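Local coordinates for RagA protein (Porphyromonas gingivalis, PDB 6SLN), which probably imports oligopeptides across the outer membrane as a TonB-dependent receptor, through a large beta-barrel that encloses a plug domain, at residues W626-T639 with Q680-N694. Sequence-based numbering, arbitrary orientation.
Sequences WLSDLRLKMSYGTT and QSQFNFGLAAGAFNN
A classic beta bulge sets two residues, Ser628 and Asp629, against the single Gly690, shifting the register by one residue near the start of strand 627-639 and the end of strand 680-691, an antiparallel pair in the TonB-dependent receptor barrel. Gly690 O accepts from both amides, Ser628 N at 2.9 Å and Asp629 N at 3.1 Å, and the two donors approach from the same face of its carbonyl plane. Gly690 N gives its hydrogen to Asp629 O, so the glycine is gripped at both polar backbone atoms. From there the strands run on, at 174° to each other, through the Thr639–Gln680 pair, flanked by strands 604-614 and 696-715. Beside the bulge, Arg631 NH1 forms a salt bridge with Asp629 OD2 (2.7 Å) along its own strand; a bend at chi3 (-53°) helps turn the guanidinium, whose NH2 lies 3.6 Å from Ala688 CB across the pair. Further along this face, Lys633 pairs with Glu699, Asn684 ND2 bonds Asp701, and Gln682 NE2 reaches Lys187 O of the plug domain; this is consistent with a polar barrel interior packed on the plug. The other face is mainly apolar, as expected of an outer wall turned to lipid. Here Leu632 CD2 meets Leu687 CD1 (3.4 Å) directly across and also reaches diagonally to the CZ end of the Phe685 ring. Met634 bends at chi3 (72°), which sends its terminal methyl along the strand and places CE at the edge of that ring, 3.5 Å from Phe685 CD2. Tyr636 crosses Phe683 at about a right angle: the methylene Phe683 CB lies in the plane of the tyrosine ring, at its edge, 3.8 Å from Tyr636 CD1.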
# COMPACT_ATOMS: atom_id res chain seq x y z
N TRP A 626 67.65 -4.53 -18.46
CA TRP A 626 66.78 -3.83 -17.52
C TRP A 626 65.32 -3.84 -17.98
O TRP A 626 64.45 -4.34 -17.28
CB TRP A 626 67.30 -2.40 -17.30
CG TRP A 626 67.22 -1.51 -18.49
CD1 TRP A 626 67.99 -1.58 -19.62
CD2 TRP A 626 66.33 -0.40 -18.68
NE1 TRP A 626 67.62 -0.59 -20.51
CE2 TRP A 626 66.60 0.15 -19.95
CE3 TRP A 626 65.32 0.17 -17.90
CZ2 TRP A 626 65.91 1.25 -20.46
CZ3 TRP A 626 64.62 1.26 -18.41
CH2 TRP A 626 64.93 1.79 -19.68
N LEU A 627 65.04 -3.30 -19.17
CA LEU A 627 63.66 -3.11 -19.60
C LEU A 627 63.06 -4.41 -20.12
O LEU A 627 63.69 -5.13 -20.89
CB LEU A 627 63.56 -2.03 -20.67
CG LEU A 627 62.18 -1.39 -20.73
CD1 LEU A 627 62.32 0.04 -21.18
CD2 LEU A 627 61.25 -2.15 -21.66
N SER A 628 61.83 -4.68 -19.71
CA SER A 628 61.20 -5.98 -19.91
C SER A 628 59.85 -5.92 -20.60
O SER A 628 59.34 -6.97 -21.01
CB SER A 628 61.04 -6.71 -18.58
OG SER A 628 60.06 -6.07 -17.76
N ASP A 629 59.24 -4.74 -20.73
CA ASP A 629 58.09 -4.60 -21.62
C ASP A 629 57.84 -3.12 -21.86
O ASP A 629 57.99 -2.30 -20.96
CB ASP A 629 56.82 -5.26 -21.06
CG ASP A 629 55.82 -5.61 -22.16
OD1 ASP A 629 56.13 -5.33 -23.35
OD2 ASP A 629 54.74 -6.15 -21.85
N LEU A 630 57.47 -2.79 -23.10
CA LEU A 630 57.04 -1.45 -23.46
C LEU A 630 55.90 -1.58 -24.45
O LEU A 630 56.01 -2.35 -25.42
CB LEU A 630 58.19 -0.63 -24.06
CG LEU A 630 58.17 0.86 -23.75
CD1 LEU A 630 59.52 1.46 -24.04
CD2 LEU A 630 57.10 1.58 -24.55
N ARG A 631 54.81 -0.86 -24.21
CA ARG A 631 53.68 -0.83 -25.13
C ARG A 631 53.19 0.60 -25.29
O ARG A 631 53.22 1.41 -24.36
CB ARG A 631 52.54 -1.73 -24.66
CG ARG A 631 52.87 -3.22 -24.68
CD ARG A 631 51.67 -4.06 -24.29
NE ARG A 631 51.07 -3.63 -23.02
CZ ARG A 631 51.39 -4.13 -21.84
NH1 ARG A 631 52.31 -5.09 -21.75
NH2 ARG A 631 50.80 -3.68 -20.74
N LEU A 632 52.75 0.90 -26.51
CA LEU A 632 52.20 2.20 -26.89
C LEU A 632 50.78 1.96 -27.38
O LEU A 632 50.53 1.01 -28.13
CB LEU A 632 53.10 2.84 -27.96
CG LEU A 632 52.91 4.22 -28.59
CD1 LEU A 632 51.72 4.24 -29.52
CD2 LEU A 632 52.75 5.28 -27.53
N LYS A 633 49.84 2.78 -26.94
CA LYS A 633 48.44 2.55 -27.24
C LYS A 633 47.72 3.88 -27.39
O LYS A 633 47.92 4.79 -26.58
CB LYS A 633 47.76 1.71 -26.14
CG LYS A 633 48.28 1.95 -24.73
CD LYS A 633 48.01 0.78 -23.79
CE LYS A 633 46.56 0.75 -23.30
NZ LYS A 633 46.24 1.79 -22.27
N MET A 634 46.89 3.99 -28.41
CA MET A 634 46.00 5.14 -28.50
C MET A 634 44.63 4.72 -29.01
O MET A 634 44.49 3.76 -29.78
CB MET A 634 46.56 6.24 -29.39
CG MET A 634 46.75 5.85 -30.82
SD MET A 634 47.96 6.96 -31.53
CE MET A 634 49.46 6.40 -30.76
N SER A 635 43.62 5.47 -28.58
CA SER A 635 42.22 5.22 -28.90
C SER A 635 41.57 6.53 -29.32
O SER A 635 41.93 7.61 -28.86
CB SER A 635 41.47 4.65 -27.69
OG SER A 635 40.80 5.68 -26.96
N TYR A 636 40.60 6.42 -30.21
CA TYR A 636 39.66 7.51 -30.41
C TYR A 636 38.28 6.91 -30.63
O TYR A 636 38.14 5.91 -31.34
CB TYR A 636 40.00 8.40 -31.60
CG TYR A 636 38.99 9.49 -31.71
CD1 TYR A 636 39.02 10.58 -30.85
CD2 TYR A 636 37.96 9.42 -32.64
CE1 TYR A 636 38.07 11.58 -30.93
CE2 TYR A 636 37.00 10.41 -32.73
CZ TYR A 636 37.06 11.49 -31.86
OH TYR A 636 36.12 12.49 -31.92
N GLY A 637 37.28 7.53 -30.03
CA GLY A 637 35.96 6.96 -30.15
C GLY A 637 34.91 7.87 -29.56
O GLY A 637 35.22 8.83 -28.85
N THR A 638 33.66 7.54 -29.87
CA THR A 638 32.50 8.26 -29.38
C THR A 638 31.67 7.35 -28.49
O THR A 638 31.63 6.13 -28.69
CB THR A 638 31.62 8.76 -30.53
OG1 THR A 638 31.33 7.67 -31.42
CG2 THR A 638 32.35 9.83 -31.28
N THR A 639 31.02 7.96 -27.51
CA THR A 639 30.23 7.25 -26.52
C THR A 639 29.03 8.11 -26.17
O THR A 639 29.11 9.34 -26.20
CB THR A 639 31.03 6.96 -25.25
OG1 THR A 639 31.44 8.21 -24.67
CG2 THR A 639 32.26 6.09 -25.53
N GLN A 680 29.63 12.10 -26.42
CA GLN A 680 30.97 12.31 -25.94
C GLN A 680 31.95 11.65 -26.89
O GLN A 680 31.65 10.64 -27.52
CB GLN A 680 31.15 11.73 -24.54
CG GLN A 680 30.67 12.67 -23.45
CD GLN A 680 30.95 12.18 -22.04
OE1 GLN A 680 31.95 11.49 -21.79
NE2 GLN A 680 30.06 12.51 -21.13
N SER A 681 33.13 12.26 -27.00
CA SER A 681 34.26 11.64 -27.67
C SER A 681 35.43 11.62 -26.70
O SER A 681 35.48 12.42 -25.77
CB SER A 681 34.63 12.38 -28.96
OG SER A 681 35.12 13.67 -28.66
N GLN A 682 36.37 10.70 -26.92
CA GLN A 682 37.54 10.62 -26.06
C GLN A 682 38.73 10.14 -26.87
O GLN A 682 38.75 8.99 -27.33
CB GLN A 682 37.30 9.71 -24.87
CG GLN A 682 38.31 9.94 -23.76
CD GLN A 682 38.45 8.76 -22.84
OE1 GLN A 682 39.55 8.27 -22.63
NE2 GLN A 682 37.33 8.30 -22.28
N PHE A 683 39.72 11.01 -27.02
CA PHE A 683 41.02 10.63 -27.55
C PHE A 683 41.91 10.26 -26.37
O PHE A 683 41.95 10.97 -25.36
CB PHE A 683 41.62 11.78 -28.35
CG PHE A 683 43.07 11.62 -28.65
CD1 PHE A 683 43.52 10.60 -29.47
CD2 PHE A 683 44.00 12.49 -28.11
CE1 PHE A 683 44.88 10.46 -29.75
CE2 PHE A 683 45.36 12.36 -28.38
CZ PHE A 683 45.79 11.34 -29.20
N ASN A 684 42.61 9.13 -26.48
CA ASN A 684 43.43 8.65 -25.39
C ASN A 684 44.72 8.11 -25.95
O ASN A 684 44.70 7.30 -26.88
CB ASN A 684 42.72 7.55 -24.59
CG ASN A 684 43.44 7.23 -23.30
OD1 ASN A 684 43.09 7.73 -22.24
ND2 ASN A 684 44.49 6.42 -23.40
N PHE A 685 45.84 8.54 -25.38
CA PHE A 685 47.17 8.14 -25.83
C PHE A 685 47.96 7.65 -24.62
O PHE A 685 48.18 8.40 -23.68
CB PHE A 685 47.90 9.31 -26.49
CG PHE A 685 49.34 9.05 -26.73
CD1 PHE A 685 50.30 9.37 -25.77
CD2 PHE A 685 49.76 8.45 -27.90
CE1 PHE A 685 51.63 9.11 -25.98
CE2 PHE A 685 51.09 8.20 -28.13
CZ PHE A 685 52.03 8.53 -27.17
N GLY A 686 48.40 6.39 -24.66
CA GLY A 686 48.94 5.75 -23.48
C GLY A 686 50.29 5.09 -23.71
O GLY A 686 50.71 4.83 -24.84
N LEU A 687 50.96 4.80 -22.60
CA LEU A 687 52.27 4.16 -22.63
C LEU A 687 52.40 3.26 -21.41
O LEU A 687 52.49 3.76 -20.29
CB LEU A 687 53.38 5.19 -22.66
CG LEU A 687 54.68 4.67 -23.25
CD1 LEU A 687 54.55 4.47 -24.74
CD2 LEU A 687 55.85 5.62 -22.92
N ALA A 688 52.38 1.95 -21.63
CA ALA A 688 52.72 0.99 -20.59
C ALA A 688 54.21 0.66 -20.67
O ALA A 688 54.85 0.85 -21.70
CB ALA A 688 51.88 -0.29 -20.72
N ALA A 689 54.75 0.16 -19.56
CA ALA A 689 56.14 -0.29 -19.52
C ALA A 689 56.41 -1.04 -18.22
O ALA A 689 55.64 -0.96 -17.26
CB ALA A 689 57.12 0.88 -19.68
N GLY A 690 57.51 -1.80 -18.22
CA GLY A 690 58.00 -2.50 -17.05
C GLY A 690 59.48 -2.77 -17.18
O GLY A 690 59.99 -2.94 -18.29
N ALA A 691 60.17 -2.81 -16.04
CA ALA A 691 61.63 -2.94 -16.05
C ALA A 691 62.07 -3.95 -15.00
O ALA A 691 61.31 -4.33 -14.11
CB ALA A 691 62.31 -1.59 -15.81
N PHE A 692 63.34 -4.37 -15.12
CA PHE A 692 63.99 -5.31 -14.20
C PHE A 692 63.16 -6.57 -14.04
O PHE A 692 62.41 -6.71 -13.07
CB PHE A 692 64.25 -4.64 -12.85
CG PHE A 692 64.80 -3.24 -12.97
CD1 PHE A 692 63.97 -2.14 -12.86
CD2 PHE A 692 66.15 -3.04 -13.18
CE1 PHE A 692 64.48 -0.86 -12.97
CE2 PHE A 692 66.67 -1.76 -13.29
CZ PHE A 692 65.83 -0.67 -13.19
N ASN A 693 63.30 -7.51 -14.98
CA ASN A 693 62.28 -8.53 -15.18
C ASN A 693 60.96 -7.79 -15.16
O ASN A 693 60.89 -6.67 -15.67
CB ASN A 693 62.37 -9.63 -14.12
CG ASN A 693 63.78 -10.22 -14.00
OD1 ASN A 693 64.37 -10.68 -14.98
ND2 ASN A 693 64.33 -10.19 -12.78
N ASN A 694 59.92 -8.33 -14.56
CA ASN A 694 58.78 -7.44 -14.48
C ASN A 694 58.57 -7.00 -13.04
O ASN A 694 57.46 -7.11 -12.50
CB ASN A 694 57.52 -8.06 -15.08
CG ASN A 694 56.59 -7.01 -15.66
OD1 ASN A 694 55.77 -6.44 -14.94
ND2 ASN A 694 56.76 -6.72 -16.94